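Local coordinates for centromeric protein-C, isoform A (Drosophila melanogaster, PDB 6O2K) that probably serves as a chromatin-protein adaptor at the centromere, this chain being its dimeric cupin domain, at residues K70-R75 with A130-S135. Numbering follows the deposited sequence.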
loop_
_atom_site.group_PDB
_atom_site.type_symbol
_atom_site.label_atom_id
_atom_site.label_comp_id
_atom_site.label_asym_id
_atom_site.label_seq_id
_atom_site.Cartn_x
_atom_site.Cartn_y
_atom_site.Cartn_z
ATOM N N LYS B 70 7.121 14.543 9.853
ATOM C CA LYS B 70 7.123 15.975 9.796
ATOM C C LYS B 70 8.205 16.445 8.826
ATOM O O LYS B 70 9.081 15.668 8.449
ATOM C CB LYS B 70 7.370 16.527 11.190
ATOM C CG LYS B 70 6.319 16.118 12.131
ATOM C CD LYS B 70 5.092 16.760 11.600
ATOM C CE LYS B 70 3.962 16.463 12.537
ATOM N NZ LYS B 70 2.772 17.096 11.957
ATOM N N PRO B 71 8.183 17.711 8.408
ATOM C CA PRO B 71 9.215 18.187 7.474
ATOM C C PRO B 71 10.619 17.911 7.985
ATOM O O PRO B 71 10.966 18.257 9.114
ATOM C CB PRO B 71 8.942 19.691 7.380
ATOM C CG PRO B 71 7.506 19.827 7.650
ATOM C CD PRO B 71 7.148 18.739 8.637
ATOM N N TYR B 72 11.420 17.246 7.149
ATOM C CA TYR B 72 12.820 16.920 7.411
ATOM C C TYR B 72 13.017 16.048 8.646
ATOM O O TYR B 72 14.152 15.905 9.118
ATOM C CB TYR B 72 13.681 18.182 7.551
ATOM C CG TYR B 72 13.776 19.026 6.302
ATOM C CD1 TYR B 72 14.184 18.478 5.095
ATOM C CD2 TYR B 72 13.472 20.383 6.339
ATOM C CE1 TYR B 72 14.284 19.252 3.958
ATOM C CE2 TYR B 72 13.564 21.164 5.206
ATOM C CZ TYR B 72 13.974 20.594 4.018
ATOM O OH TYR B 72 14.068 21.370 2.885
ATOM N N GLN B 73 11.953 15.468 9.187
ATOM C CA GLN B 73 12.077 14.667 10.393
ATOM C C GLN B 73 12.849 13.380 10.118
ATOM O O GLN B 73 12.736 12.783 9.039
ATOM C CB GLN B 73 10.697 14.346 10.956
ATOM C CG GLN B 73 10.752 13.692 12.319
ATOM C CD GLN B 73 9.385 13.549 12.941
ATOM O OE1 GLN B 73 8.378 13.462 12.239
ATOM N NE2 GLN B 73 9.340 13.525 14.268
ATOM N N LYS B 74 13.635 12.955 11.109
ATOM C CA LYS B 74 14.395 11.713 11.060
ATOM C C LYS B 74 13.766 10.674 11.976
ATOM O O LYS B 74 13.346 10.993 13.097
ATOM C CB LYS B 74 15.842 11.922 11.507
ATOM C CG LYS B 74 16.630 12.986 10.778
ATOM C CD LYS B 74 18.018 13.119 11.422
ATOM C CE LYS B 74 18.972 13.958 10.585
ATOM N NZ LYS B 74 20.281 14.148 11.261
ATOM N N ARG B 75 13.714 9.433 11.500
ATOM C CA ARG B 75 13.497 8.267 12.345
ATOM C C ARG B 75 14.849 7.627 12.605
ATOM O O ARG B 75 15.550 7.259 11.657
ATOM C CB ARG B 75 12.556 7.257 11.688
ATOM C CG ARG B 75 12.211 6.050 12.576
ATOM C CD ARG B 75 11.243 5.136 11.838
ATOM N NE ARG B 75 10.715 4.024 12.641
ATOM C CZ ARG B 75 11.051 2.746 12.466
ATOM N NH1 ARG B 75 11.942 2.411 11.551
ATOM N NH2 ARG B 75 10.496 1.799 13.206
ATOM N N ALA B 130 12.842 13.800 3.172
ATOM C CA ALA B 130 13.781 14.568 2.361
ATOM C C ALA B 130 13.292 15.968 2.000
ATOM O O ALA B 130 14.056 16.726 1.390
ATOM C CB ALA B 130 14.108 13.808 1.073
ATOM N N ILE B 131 12.066 16.350 2.364
ATOM C CA ILE B 131 11.488 17.609 1.902
ATOM C C ILE B 131 10.846 18.378 3.053
ATOM O O ILE B 131 10.607 17.850 4.140
ATOM C CB ILE B 131 10.456 17.390 0.784
ATOM C CG1 ILE B 131 9.406 16.376 1.235
ATOM C CG2 ILE B 131 11.146 16.936 -0.482
ATOM C CD1 ILE B 131 8.250 16.237 0.285
ATOM N N ASP B 132 10.524 19.648 2.769
ATOM C CA ASP B 132 9.968 20.581 3.744
ATOM C C ASP B 132 8.442 20.486 3.831
ATOM O O ASP B 132 7.758 21.487 4.102
ATOM C CB ASP B 132 10.427 22.000 3.395
ATOM C CG ASP B 132 10.051 23.034 4.451
ATOM O OD1 ASP B 132 10.082 24.240 4.126
ATOM O OD2 ASP B 132 9.736 22.648 5.598
ATOM N N LYS B 133 7.894 19.301 3.590
ATOM C CA LYS B 133 6.477 19.017 3.760
ATOM C C LYS B 133 6.336 17.674 4.462
ATOM O O LYS B 133 7.268 16.867 4.498
ATOM C CB LYS B 133 5.736 18.968 2.421
ATOM C CG LYS B 133 5.906 20.183 1.534
ATOM C CD LYS B 133 5.538 19.860 0.086
ATOM C CE LYS B 133 4.485 18.762 0.010
ATOM N NZ LYS B 133 3.103 19.314 -0.002
ATOM N N VAL B 134 5.144 17.424 5.005
ATOM C CA VAL B 134 4.882 16.123 5.599
ATOM C C VAL B 134 4.955 15.061 4.510
ATOM O O VAL B 134 4.342 15.202 3.445
ATOM C CB VAL B 134 3.513 16.113 6.291
ATOM C CG1 VAL B 134 3.131 14.692 6.672
ATOM C CG2 VAL B 134 3.534 16.998 7.516
ATOM N N SER B 135 5.725 14.006 4.764
ATOM C CA SER B 135 5.773 12.860 3.859
ATOM C C SER B 135 5.232 11.636 4.578
ATOM O O SER B 135 5.225 11.568 5.813
ATOM C CB SER B 135 7.193 12.568 3.344
ATOM O OG SER B 135 7.727 13.666 2.631
#
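Tyr72 lays its ring over the backbone of Ile131 and Asp132. CB starts out alongside the loop 130-135 rather than at it; with CG anti to the carbonyl carbon (chi1 -64°) the ring then swings over that loop. CG and CD1 pass above Ile131 O, which lies 3.8 Å from the ring plane and toward the rim. CE1 reaches Ala130 O at 3.6 Å, near the ring plane. Across the ring from CD1, but on the same face, CE2 meets Asp132 CB at 3.7 Å. CZ stands over Asp132 N, and OH ends beside the same CB. The Asp132 carboxylate runs nearly parallel to the ring, the planes 10° apart, and its OD2 comes within 3.5 Å of Pro71 CB. Ile131 O also accepts Tyr72 N at 3.2 Å, a bent bond (138°) with the donor tilted out of the carbonyl plane. Further along, Pro71 CD rests on Val134 CG2. Lys70 to Gln73 form a type II beta turn, closed by Gln73 N to Lys70 O and reinforced by Lys70 N to Gln73 OE1 at 2.9 Å. Asn129 ND2 hydrogen-bonds both Lys70 O and Lys133 O, joining the two loops, while Lys133 NZ forms a salt bridge with Asp5 of the second subunit. Two neighbouring connections between the antiparallel sheets, 64-69 to 74-79 and 124-129 to 135-141, thus pack at the surface of the cupin beta-barrel.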